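PDB 4OXI: enterobactin synthetase component F-related protein from Vibrio cholerae serotype O1, which probably activates glycine with ATP as an enzyme-bound glycyl-adenylate, acting as an adenylation domain in an antimicrobial-peptide resistance pathway that modifies lipopolysaccharide. Local coordinates for residues Gln260-Asp263 / Asp267-Val270; Thr311-Ala316 / Ser333-Gln338; Leu315-Gln320 / Ala345-Gln350. One frame throughout, in Å; residues are numbered along the deposited sequence.

Contact 1: Gln260-Asp263 / Asp267-Val270. With GAP (glycyl-adenosine-5'-phosphate), chain B.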
loop_
_atom_site.group_PDB
_atom_site.type_symbol
_atom_site.label_atom_id
_atom_site.label_comp_id
_atom_site.label_asym_id
_atom_site.label_seq_id
_atom_site.Cartn_x
_atom_site.Cartn_y
_atom_site.Cartn_z
ATOM N N GLN A 260 -9.774 -1.680 7.833
ATOM C CA GLN A 260 -8.369 -1.371 7.579
ATOM C C GLN A 260 -7.593 -2.695 7.573
ATOM O O GLN A 260 -6.988 -3.078 8.569
ATOM C CB GLN A 260 -7.820 -0.417 8.648
ATOM C CG GLN A 260 -6.677 0.467 8.173
ATOM C CD GLN A 260 -5.404 -0.317 7.886
ATOM O OE1 GLN A 260 -4.574 -0.520 8.778
ATOM N NE2 GLN A 260 -5.248 -0.768 6.642
ATOM N N TYR A 261 -7.628 -3.396 6.448
ATOM C CA TYR A 261 -6.998 -4.707 6.344
ATOM C C TYR A 261 -5.495 -4.679 5.993
ATOM O O TYR A 261 -4.699 -5.356 6.633
ATOM C CB TYR A 261 -7.762 -5.544 5.317
ATOM C CG TYR A 261 -7.134 -6.882 4.998
ATOM C CD1 TYR A 261 -7.437 -8.022 5.743
ATOM C CD2 TYR A 261 -6.258 -7.012 3.933
ATOM C CE1 TYR A 261 -6.871 -9.257 5.420
ATOM C CE2 TYR A 261 -5.683 -8.232 3.615
ATOM C CZ TYR A 261 -5.986 -9.343 4.352
ATOM O OH TYR A 261 -5.398 -10.540 3.994
ATOM N N SER A 262 -5.113 -3.906 4.976
ATOM C CA SER A 262 -3.744 -3.941 4.452
ATOM C C SER A 262 -2.687 -3.406 5.433
ATOM O O SER A 262 -2.980 -2.528 6.250
ATOM C CB SER A 262 -3.677 -3.140 3.152
ATOM O OG SER A 262 -4.609 -3.627 2.195
ATOM N N ASP A 263 -1.463 -3.932 5.344
ATOM C CA ASP A 263 -0.328 -3.384 6.091
ATOM C C ASP A 263 -0.116 -1.908 5.735
ATOM O O ASP A 263 -0.409 -1.484 4.608
ATOM C CB ASP A 263 0.954 -4.180 5.779
ATOM C CG ASP A 263 0.885 -5.648 6.260
ATOM O OD1 ASP A 263 0.190 -5.943 7.270
ATOM O OD2 ASP A 263 1.535 -6.511 5.625
ATOM N N ASP A 267 0.065 0.721 -0.024
ATOM C CA ASP A 267 -0.711 1.953 -0.165
ATOM C C ASP A 267 -2.241 1.795 -0.093
ATOM O O ASP A 267 -2.950 2.788 0.042
ATOM C CB ASP A 267 -0.259 2.817 -1.358
ATOM C CG ASP A 267 -0.606 2.207 -2.710
ATOM O OD1 ASP A 267 -1.241 1.124 -2.761
ATOM O OD2 ASP A 267 -0.254 2.839 -3.738
ATOM N N LEU A 268 -2.746 0.563 -0.147
ATOM C CA LEU A 268 -4.170 0.328 0.129
ATOM C C LEU A 268 -4.563 0.836 1.510
ATOM O O LEU A 268 -5.716 1.227 1.723
ATOM C CB LEU A 268 -4.530 -1.149 0.015
ATOM C CG LEU A 268 -4.363 -1.805 -1.366
ATOM C CD1 LEU A 268 -5.095 -3.142 -1.396
ATOM C CD2 LEU A 268 -4.874 -0.899 -2.478
ATOM N N SER A 269 -3.616 0.857 2.447
ATOM C CA SER A 269 -3.938 1.310 3.791
ATOM C C SER A 269 -4.146 2.815 3.783
ATOM O O SER A 269 -4.927 3.343 4.566
ATOM C CB SER A 269 -2.838 0.950 4.782
ATOM O OG SER A 269 -1.643 1.638 4.457
ATOM N N VAL A 270 -3.448 3.501 2.891
ATOM C CA VAL A 270 -3.623 4.939 2.733
ATOM C C VAL A 270 -5.036 5.255 2.277
ATOM O O VAL A 270 -5.672 6.187 2.764
ATOM C CB VAL A 270 -2.641 5.498 1.704
ATOM C CG1 VAL A 270 -2.905 6.990 1.477
ATOM C CG2 VAL A 270 -1.216 5.251 2.180
HETATM N N GAP B . -1.632 0.349 -5.354
HETATM C CA GAP B . -2.305 -0.982 -5.401
HETATM C C GAP B . -1.234 -2.014 -5.694
HETATM O O GAP B . -1.469 -3.207 -5.762
HETATM P PA GAP B . 1.451 -2.367 -6.170
HETATM O O1A GAP B . 2.430 -1.326 -6.653
HETATM O O2A GAP B . 1.773 -3.233 -4.963
HETATM O O3A GAP B . 0.115 -1.522 -5.908
HETATM C "C5'" GAP B . 0.940 -2.699 -8.721
HETATM O "O5'" GAP B . 1.127 -3.301 -7.439
HETATM C "C4'" GAP B . 0.716 -3.793 -9.746
HETATM O "O4'" GAP B . -0.309 -4.675 -9.281
HETATM C "C3'" GAP B . 0.171 -3.276 -11.059
HETATM O "O3'" GAP B . 1.221 -2.804 -11.902
HETATM C "C2'" GAP B . -0.538 -4.501 -11.610
HETATM O "O2'" GAP B . 0.405 -5.426 -12.128
HETATM C "C1'" GAP B . -1.058 -5.197 -10.378
HETATM N N9 GAP B . -2.484 -4.850 -10.185
HETATM C C8 GAP B . -2.954 -3.888 -9.370
HETATM N N7 GAP B . -4.309 -3.835 -9.406
HETATM C C5 GAP B . -4.721 -4.780 -10.279
HETATM C C6 GAP B . -6.024 -5.243 -10.798
HETATM N N6 GAP B . -7.186 -4.688 -10.360
HETATM N N1 GAP B . -6.010 -6.250 -11.704
HETATM C C2 GAP B . -4.860 -6.817 -12.136
HETATM N N3 GAP B . -3.643 -6.439 -11.702
HETATM C C4 GAP B . -3.514 -5.447 -10.787
#

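Contact 2: Thr311-Ala316 / Ser333-Gln338. With GAP (glycyl-adenosine-5'-phosphate), chain B.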
loop_
_atom_site.group_PDB
_atom_site.type_symbol
_atom_site.label_atom_id
_atom_site.label_comp_id
_atom_site.label_asym_id
_atom_site.label_seq_id
_atom_site.Cartn_x
_atom_site.Cartn_y
_atom_site.Cartn_z
ATOM N N THR A 311 -7.202 -11.972 -2.958
ATOM C CA THR A 311 -6.846 -13.208 -2.264
ATOM C C THR A 311 -7.798 -13.426 -1.106
ATOM O O THR A 311 -8.140 -14.556 -0.754
ATOM C CB THR A 311 -5.408 -13.122 -1.700
ATOM O OG1 THR A 311 -4.478 -13.081 -2.784
ATOM C CG2 THR A 311 -5.083 -14.331 -0.855
ATOM N N VAL A 312 -8.229 -12.326 -0.508
ATOM C CA VAL A 312 -9.127 -12.400 0.632
ATOM C C VAL A 312 -10.395 -13.203 0.314
ATOM O O VAL A 312 -10.907 -13.926 1.170
ATOM C CB VAL A 312 -9.429 -10.988 1.151
ATOM C CG1 VAL A 312 -10.761 -10.930 1.880
ATOM C CG2 VAL A 312 -8.281 -10.526 2.053
ATOM N N ILE A 313 -10.873 -13.109 -0.927
ATOM C CA ILE A 313 -12.077 -13.833 -1.336
ATOM C C ILE A 313 -11.823 -15.331 -1.357
ATOM O O ILE A 313 -12.659 -16.115 -0.910
ATOM C CB ILE A 313 -12.559 -13.415 -2.732
ATOM C CG1 ILE A 313 -12.772 -11.897 -2.796
ATOM C CG2 ILE A 313 -13.843 -14.169 -3.099
ATOM C CD1 ILE A 313 -12.935 -11.361 -4.235
ATOM N N GLU A 314 -10.667 -15.730 -1.877
ATOM C CA GLU A 314 -10.328 -17.146 -1.945
ATOM C C GLU A 314 -10.228 -17.731 -0.554
ATOM O O GLU A 314 -10.738 -18.821 -0.282
ATOM C CB GLU A 314 -9.010 -17.346 -2.679
ATOM C CG GLU A 314 -9.148 -17.268 -4.176
ATOM C CD GLU A 314 -7.964 -17.890 -4.882
ATOM O OE1 GLU A 314 -8.173 -18.595 -5.899
ATOM O OE2 GLU A 314 -6.828 -17.676 -4.410
ATOM N N LEU A 315 -9.565 -16.992 0.325
ATOM C CA LEU A 315 -9.423 -17.393 1.716
ATOM C C LEU A 315 -10.781 -17.563 2.398
ATOM O O LEU A 315 -11.015 -18.545 3.104
ATOM C CB LEU A 315 -8.589 -16.360 2.459
ATOM C CG LEU A 315 -8.441 -16.546 3.963
ATOM C CD1 LEU A 315 -7.901 -17.937 4.296
ATOM C CD2 LEU A 315 -7.510 -15.481 4.502
ATOM N N ALA A 316 -11.675 -16.604 2.188
ATOM C CA ALA A 316 -12.993 -16.681 2.796
ATOM C C ALA A 316 -13.746 -17.921 2.301
ATOM O O ALA A 316 -14.492 -18.537 3.063
ATOM C CB ALA A 316 -13.784 -15.416 2.518
ATOM N N SER A 333 -17.517 -3.070 -1.678
ATOM C CA SER A 333 -16.379 -3.981 -1.650
ATOM C C SER A 333 -15.409 -3.578 -2.734
ATOM O O SER A 333 -15.750 -3.650 -3.926
ATOM C CB SER A 333 -16.837 -5.413 -1.933
ATOM O OG SER A 333 -17.602 -5.934 -0.856
ATOM N N PHE A 334 -14.205 -3.158 -2.350
ATOM C CA PHE A 334 -13.193 -2.839 -3.356
ATOM C C PHE A 334 -12.096 -3.899 -3.339
ATOM O O PHE A 334 -11.706 -4.378 -2.269
ATOM C CB PHE A 334 -12.556 -1.476 -3.091
ATOM C CG PHE A 334 -13.507 -0.308 -3.147
ATOM C CD1 PHE A 334 -13.692 0.396 -4.327
ATOM C CD2 PHE A 334 -14.161 0.131 -2.002
ATOM C CE1 PHE A 334 -14.545 1.503 -4.375
ATOM C CE2 PHE A 334 -15.003 1.216 -2.042
ATOM C CZ PHE A 334 -15.195 1.910 -3.237
ATOM N N PHE A 335 -11.589 -4.258 -4.513
ATOM C CA PHE A 335 -10.442 -5.153 -4.595
ATOM C C PHE A 335 -9.382 -4.546 -5.505
ATOM O O PHE A 335 -9.708 -3.967 -6.546
ATOM C CB PHE A 335 -10.876 -6.544 -5.061
ATOM C CG PHE A 335 -11.811 -7.220 -4.091
ATOM C CD1 PHE A 335 -11.345 -7.688 -2.867
ATOM C CD2 PHE A 335 -13.159 -7.340 -4.374
ATOM C CE1 PHE A 335 -12.209 -8.288 -1.946
ATOM C CE2 PHE A 335 -14.026 -7.944 -3.464
ATOM C CZ PHE A 335 -13.550 -8.408 -2.246
ATOM N N CYS A 336 -8.118 -4.638 -5.092
ATOM C CA CYS A 336 -7.030 -4.053 -5.863
ATOM C C CYS A 336 -5.805 -4.913 -5.707
ATOM O O CYS A 336 -5.624 -5.562 -4.664
ATOM C CB CYS A 336 -6.693 -2.651 -5.345
ATOM S SG CYS A 336 -5.483 -1.743 -6.378
ATOM N N GLY A 337 -4.956 -4.928 -6.728
ATOM C CA GLY A 337 -3.641 -5.517 -6.570
ATOM C C GLY A 337 -3.320 -6.713 -7.438
ATOM O O GLY A 337 -2.152 -6.917 -7.781
ATOM N N GLN A 338 -4.340 -7.509 -7.761
ATOM C CA GLN A 338 -4.185 -8.714 -8.571
ATOM C C GLN A 338 -5.407 -8.864 -9.454
ATOM O O GLN A 338 -6.460 -8.284 -9.162
ATOM C CB GLN A 338 -4.121 -9.963 -7.690
ATOM C CG GLN A 338 -3.328 -9.798 -6.438
ATOM C CD GLN A 338 -3.347 -11.037 -5.579
ATOM O OE1 GLN A 338 -3.972 -11.058 -4.511
ATOM N NE2 GLN A 338 -2.657 -12.086 -6.036
HETATM N N GAP B . -1.632 0.349 -5.354
HETATM C CA GAP B . -2.305 -0.982 -5.401
HETATM C C GAP B . -1.234 -2.014 -5.694
HETATM O O GAP B . -1.469 -3.207 -5.762
HETATM P PA GAP B . 1.451 -2.367 -6.170
HETATM O O1A GAP B . 2.430 -1.326 -6.653
HETATM O O2A GAP B . 1.773 -3.233 -4.963
HETATM O O3A GAP B . 0.115 -1.522 -5.908
HETATM C "C5'" GAP B . 0.940 -2.699 -8.721
HETATM O "O5'" GAP B . 1.127 -3.301 -7.439
HETATM C "C4'" GAP B . 0.716 -3.793 -9.746
HETATM O "O4'" GAP B . -0.309 -4.675 -9.281
HETATM C "C3'" GAP B . 0.171 -3.276 -11.059
HETATM O "O3'" GAP B . 1.221 -2.804 -11.902
HETATM C "C2'" GAP B . -0.538 -4.501 -11.610
HETATM O "O2'" GAP B . 0.405 -5.426 -12.128
HETATM C "C1'" GAP B . -1.058 -5.197 -10.378
HETATM N N9 GAP B . -2.484 -4.850 -10.185
HETATM C C8 GAP B . -2.954 -3.888 -9.370
HETATM N N7 GAP B . -4.309 -3.835 -9.406
HETATM C C5 GAP B . -4.721 -4.780 -10.279
HETATM C C6 GAP B . -6.024 -5.243 -10.798
HETATM N N6 GAP B . -7.186 -4.688 -10.360
HETATM N N1 GAP B . -6.010 -6.250 -11.704
HETATM C C2 GAP B . -4.860 -6.817 -12.136
HETATM N N3 GAP B . -3.643 -6.439 -11.702
HETATM C C4 GAP B . -3.514 -5.447 -10.787
#

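Contact 3: Leu315-Gln320 / Ala345-Gln350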
loop_
_atom_site.group_PDB
_atom_site.type_symbol
_atom_site.label_atom_id
_atom_site.label_comp_id
_atom_site.label_asym_id
_atom_site.label_seq_id
_atom_site.Cartn_x
_atom_site.Cartn_y
_atom_site.Cartn_z
ATOM N N LEU A 315 -9.565 -16.992 0.325
ATOM C CA LEU A 315 -9.423 -17.393 1.716
ATOM C C LEU A 315 -10.781 -17.563 2.398
ATOM O O LEU A 315 -11.015 -18.545 3.104
ATOM C CB LEU A 315 -8.589 -16.360 2.459
ATOM C CG LEU A 315 -8.441 -16.546 3.963
ATOM C CD1 LEU A 315 -7.901 -17.937 4.296
ATOM C CD2 LEU A 315 -7.510 -15.481 4.502
ATOM N N ALA A 316 -11.675 -16.604 2.188
ATOM C CA ALA A 316 -12.993 -16.681 2.796
ATOM C C ALA A 316 -13.746 -17.921 2.301
ATOM O O ALA A 316 -14.492 -18.537 3.063
ATOM C CB ALA A 316 -13.784 -15.416 2.518
ATOM N N LEU A 317 -13.534 -18.283 1.032
ATOM C CA LEU A 317 -14.140 -19.480 0.445
ATOM C C LEU A 317 -13.554 -20.765 1.014
ATOM O O LEU A 317 -14.279 -21.746 1.225
ATOM C CB LEU A 317 -13.991 -19.480 -1.076
ATOM C CG LEU A 317 -14.946 -18.527 -1.790
ATOM C CD1 LEU A 317 -14.599 -18.392 -3.265
ATOM C CD2 LEU A 317 -16.378 -18.995 -1.606
ATOM N N GLN A 318 -12.244 -20.762 1.253
ATOM C CA GLN A 318 -11.567 -21.929 1.811
ATOM C C GLN A 318 -12.080 -22.236 3.216
ATOM O O GLN A 318 -12.183 -23.399 3.605
ATOM C CB GLN A 318 -10.042 -21.735 1.804
ATOM C CG GLN A 318 -9.415 -21.907 0.411
ATOM C CD GLN A 318 -8.059 -21.209 0.246
ATOM O OE1 GLN A 318 -7.423 -20.799 1.226
ATOM N NE2 GLN A 318 -7.619 -21.070 -1.006
ATOM N N ARG A 319 -12.422 -21.193 3.965
ATOM C CA ARG A 319 -12.928 -21.363 5.324
ATOM C C ARG A 319 -14.435 -21.583 5.377
ATOM O O ARG A 319 -15.014 -21.607 6.462
ATOM C CB ARG A 319 -12.590 -20.134 6.164
ATOM C CG ARG A 319 -11.115 -19.814 6.212
ATOM C CD ARG A 319 -10.906 -18.445 6.815
ATOM N NE ARG A 319 -11.583 -18.333 8.104
ATOM C CZ ARG A 319 -11.052 -18.739 9.255
ATOM N NH1 ARG A 319 -11.729 -18.597 10.391
ATOM N NH2 ARG A 319 -9.840 -19.284 9.266
ATOM N N GLN A 320 -15.063 -21.715 4.209
ATOM C CA GLN A 320 -16.508 -21.927 4.111
ATOM C C GLN A 320 -17.309 -20.837 4.836
ATOM O O GLN A 320 -18.209 -21.144 5.612
ATOM C CB GLN A 320 -16.868 -23.317 4.657
ATOM C CG GLN A 320 -15.870 -24.416 4.248
ATOM C CD GLN A 320 -16.131 -25.760 4.925
ATOM O OE1 GLN A 320 -17.255 -26.058 5.342
ATOM N NE2 GLN A 320 -15.087 -26.575 5.035
ATOM N N ALA A 345 -15.385 -12.701 -7.921
ATOM C CA ALA A 345 -16.163 -11.508 -7.656
ATOM C C ALA A 345 -17.629 -11.898 -7.495
ATOM O O ALA A 345 -18.344 -11.314 -6.672
ATOM C CB ALA A 345 -15.987 -10.489 -8.759
ATOM N N GLU A 346 -18.072 -12.894 -8.264
ATOM C CA GLU A 346 -19.462 -13.353 -8.177
ATOM C C GLU A 346 -19.780 -13.940 -6.806
ATOM O O GLU A 346 -20.805 -13.607 -6.206
ATOM C CB GLU A 346 -19.799 -14.361 -9.283
ATOM C CG GLU A 346 -21.146 -15.078 -9.100
ATOM C CD GLU A 346 -22.363 -14.148 -9.169
ATOM O OE1 GLU A 346 -22.235 -12.996 -9.650
ATOM O OE2 GLU A 346 -23.459 -14.578 -8.742
ATOM N N GLN A 347 -18.891 -14.787 -6.296
ATOM C CA GLN A 347 -19.121 -15.389 -4.991
ATOM C C GLN A 347 -19.098 -14.357 -3.862
ATOM O O GLN A 347 -19.835 -14.483 -2.888
ATOM C CB GLN A 347 -18.129 -16.521 -4.739
ATOM C CG GLN A 347 -18.466 -17.781 -5.525
ATOM C CD GLN A 347 -17.369 -18.819 -5.461
ATOM O OE1 GLN A 347 -16.411 -18.775 -6.241
ATOM N NE2 GLN A 347 -17.497 -19.762 -4.536
ATOM N N TRP A 348 -18.267 -13.327 -3.990
ATOM C CA TRP A 348 -18.233 -12.305 -2.956
ATOM C C TRP A 348 -19.511 -11.482 -3.044
ATOM O O TRP A 348 -20.115 -11.158 -2.018
ATOM C CB TRP A 348 -16.988 -11.414 -3.085
ATOM C CG TRP A 348 -16.825 -10.424 -1.945
ATOM C CD1 TRP A 348 -17.344 -9.166 -1.871
ATOM C CD2 TRP A 348 -16.088 -10.625 -0.732
ATOM N NE1 TRP A 348 -16.970 -8.563 -0.683
ATOM C CE2 TRP A 348 -16.198 -9.441 0.032
ATOM C CE3 TRP A 348 -15.333 -11.689 -0.221
ATOM C CZ2 TRP A 348 -15.589 -9.295 1.281
ATOM C CZ3 TRP A 348 -14.732 -11.547 1.026
ATOM C CH2 TRP A 348 -14.865 -10.358 1.761
ATOM N N GLN A 349 -19.936 -11.163 -4.267
ATOM C CA GLN A 349 -21.146 -10.359 -4.449
ATOM C C GLN A 349 -22.424 -11.081 -3.982
ATOM O O GLN A 349 -23.358 -10.442 -3.489
ATOM C CB GLN A 349 -21.286 -9.875 -5.900
ATOM C CG GLN A 349 -22.527 -8.996 -6.120
ATOM C CD GLN A 349 -22.388 -8.072 -7.313
ATOM O OE1 GLN A 349 -22.526 -8.497 -8.468
ATOM N NE2 GLN A 349 -22.111 -6.797 -7.045
ATOM N N GLN A 350 -22.465 -12.404 -4.119
ATOM C CA GLN A 350 -23.605 -13.168 -3.606
ATOM C C GLN A 350 -23.691 -13.073 -2.090
ATOM O O GLN A 350 -24.785 -13.069 -1.523
ATOM C CB GLN A 350 -23.541 -14.632 -4.047
ATOM C CG GLN A 350 -24.018 -14.865 -5.484
ATOM C CD GLN A 350 -25.454 -14.396 -5.711
ATOM O OE1 GLN A 350 -26.408 -15.036 -5.255
ATOM N NE2 GLN A 350 -25.613 -13.267 -6.408
#

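Contact 1: Gln260-Asp263 / Asp267-Val270
Gln260 NE2, which rests 3.5 Å from Ser269 CB in a plain van der Waals contact, is gripped by two acceptors: the backbone O of Ser262 and the carboxylate of Asp272, further along helix 268-279, which also carries Ser269. The first bond, from Gln260 NE2 to Ser262 O, spans 2.9 Å and is nearly straight at 168°. It runs in the carbonyl plane onto a lone pair, with the acceptor also close to the plane of the amide. A bend in the Gln260 chain (chi2 -68°) folds the amide back over its own loop, and Tyr111 takes up OE1, so the rotation of the flat group is fixed from both ends.

The two serines face each other on the opposed backbones, yet neither bonds to the other segment. Ser262 sets its hydroxyl against the flank of Leu268, and Ser262 OG lies 3.3 Å from Leu268 CB. Ser269 turns OG back between its own N and carbonyl carbon (chi1 65°), where it meets Phe266 O in the connecting loop; Asp263 O is merely a neighbour. The carboxylate of Asp263 leans the other way, into a salt bridge with Arg106.

What this folded loop presents is Asp267. Its OD1 accepts a bond from the glycyl amino N of the adenylate at 2.7 Å, while OD2 has a weak bond from Ile367 N. Beside it, Leu268 CD2 lies 3.9 Å from the glycyl CA. An aspartate just ahead of Leu268, holding the amino group of the bound amino acid, is characteristic of the substrate pocket of amino-acid adenylation domains.

Contact 2: Thr311-Ala316 / Ser333-Gln338
Ile313 lies over one face of the Phe335 ring and crosses it at a slant, so that aliphatic carbon meets the aromatic pi cloud in a CH-pi contact. Its CD1 stands 3.7 Å from the ring centroid and 16° off the ring normal, displaced a little toward the rim. The branch reaches this far because CG1 sits anti to the carbonyl carbon (chi1 -55°) and the chain then runs out extended; CG1 stands above the same face but out past the rim, 3.6 Å from Phe335 CZ.

At Thr311 the chemistry turns polar. Thr311 OG1 donates to Gln338 OE1 across 2.7 Å, approaching in the carbonyl plane onto a lone pair, with a C=O...donor angle of 131°. Extended beyond CG, the glutamine chain carries its amide from the loop to the helix. On the loop side, Cys336, Gly337 and Gln338 border the adenylate: Gly337 N lies 3.0 Å from the adenine N7, and Cys336 SG touches the glycyl CA.

Helix 311-318 is thus held against strand 332-336 in a beta-alpha-beta crossover that starts from strand 305-308. The strand runs between 305-308 and 356-360 in a mixed sheet, while helix 342-352 closes over Ile313 with Leu344 and Trp348, the latter also meeting Phe335 edge-to-face.

Contact 3: Leu315-Gln320 / Ala345-Gln350
Ala316 and Leu317, on the last turn of helix 311-318, look across at Trp348 and Gln347 on the middle of helix 342-352, with the backbones 8.4 Å apart at the closest pair of CA atoms, those of Leu317 and Gln347. At this spacing only side chains meet, and they do so in two pairs, one shielded and one near solvent.

In the shielded pair, the methyl of Ala316 comes up to the edge of the indole, near its plane, with CB 4.3 Å from Trp348 CZ3. The indole reaches the gap because its CG lies anti to the backbone N (chi1 -174°), swinging the six-membered ring out toward the neighbouring helix. Its NH is satisfied elsewhere, by the hydroxyl of Ser333 on the adjoining strand, and Ile298 of helix 294-301 adds to the apolar wall about the ring. That same helix reaches Ala316 through Ala295.

In the outer pair, Leu317 and Gln347 cross at about a right angle. Both leucine methyls bear on the end of the glutamine, CD1 lying 3.6 Å from Gln347 CD.

Just past this point helix 311-318 ends in a Schellman motif. Gln320, with positive phi (55°), closes it: its N bonds to Leu317 O at 3.1 Å, and Thr321 N reaches back to Ala316 O, which also receives Thr321 OG1. The helix ends one residue after Leu317.

The chemistry here is that of modest, undirected contact. A small methyl at a ring edge and a leucine against an amide end give light van der Waals contact with no polar bond between these two segments, while the indole NH is tied to the sheet beneath.

Contacts 1 and 2 are buried and both border the adenylate, whereas contact 3 lies farther from the chain's centre and is only partly buried. Their chemistry follows this order: contact 1 is a short-range loop rich in polar groups, most of them satisfied outside the pair; contact 2 mixes one hydrogen bond with an aromatic contact; contact 3 is almost wholly van der Waals. Helix 311-318 serves both contacts 2 and 3, and Trp348 belongs to contact 3 yet closes over the apolar side of contact 2 and ties back to its strand. Contacts 1 and 2 meet more lightly, through Tyr261 on Val312 and Leu268 on Cys336.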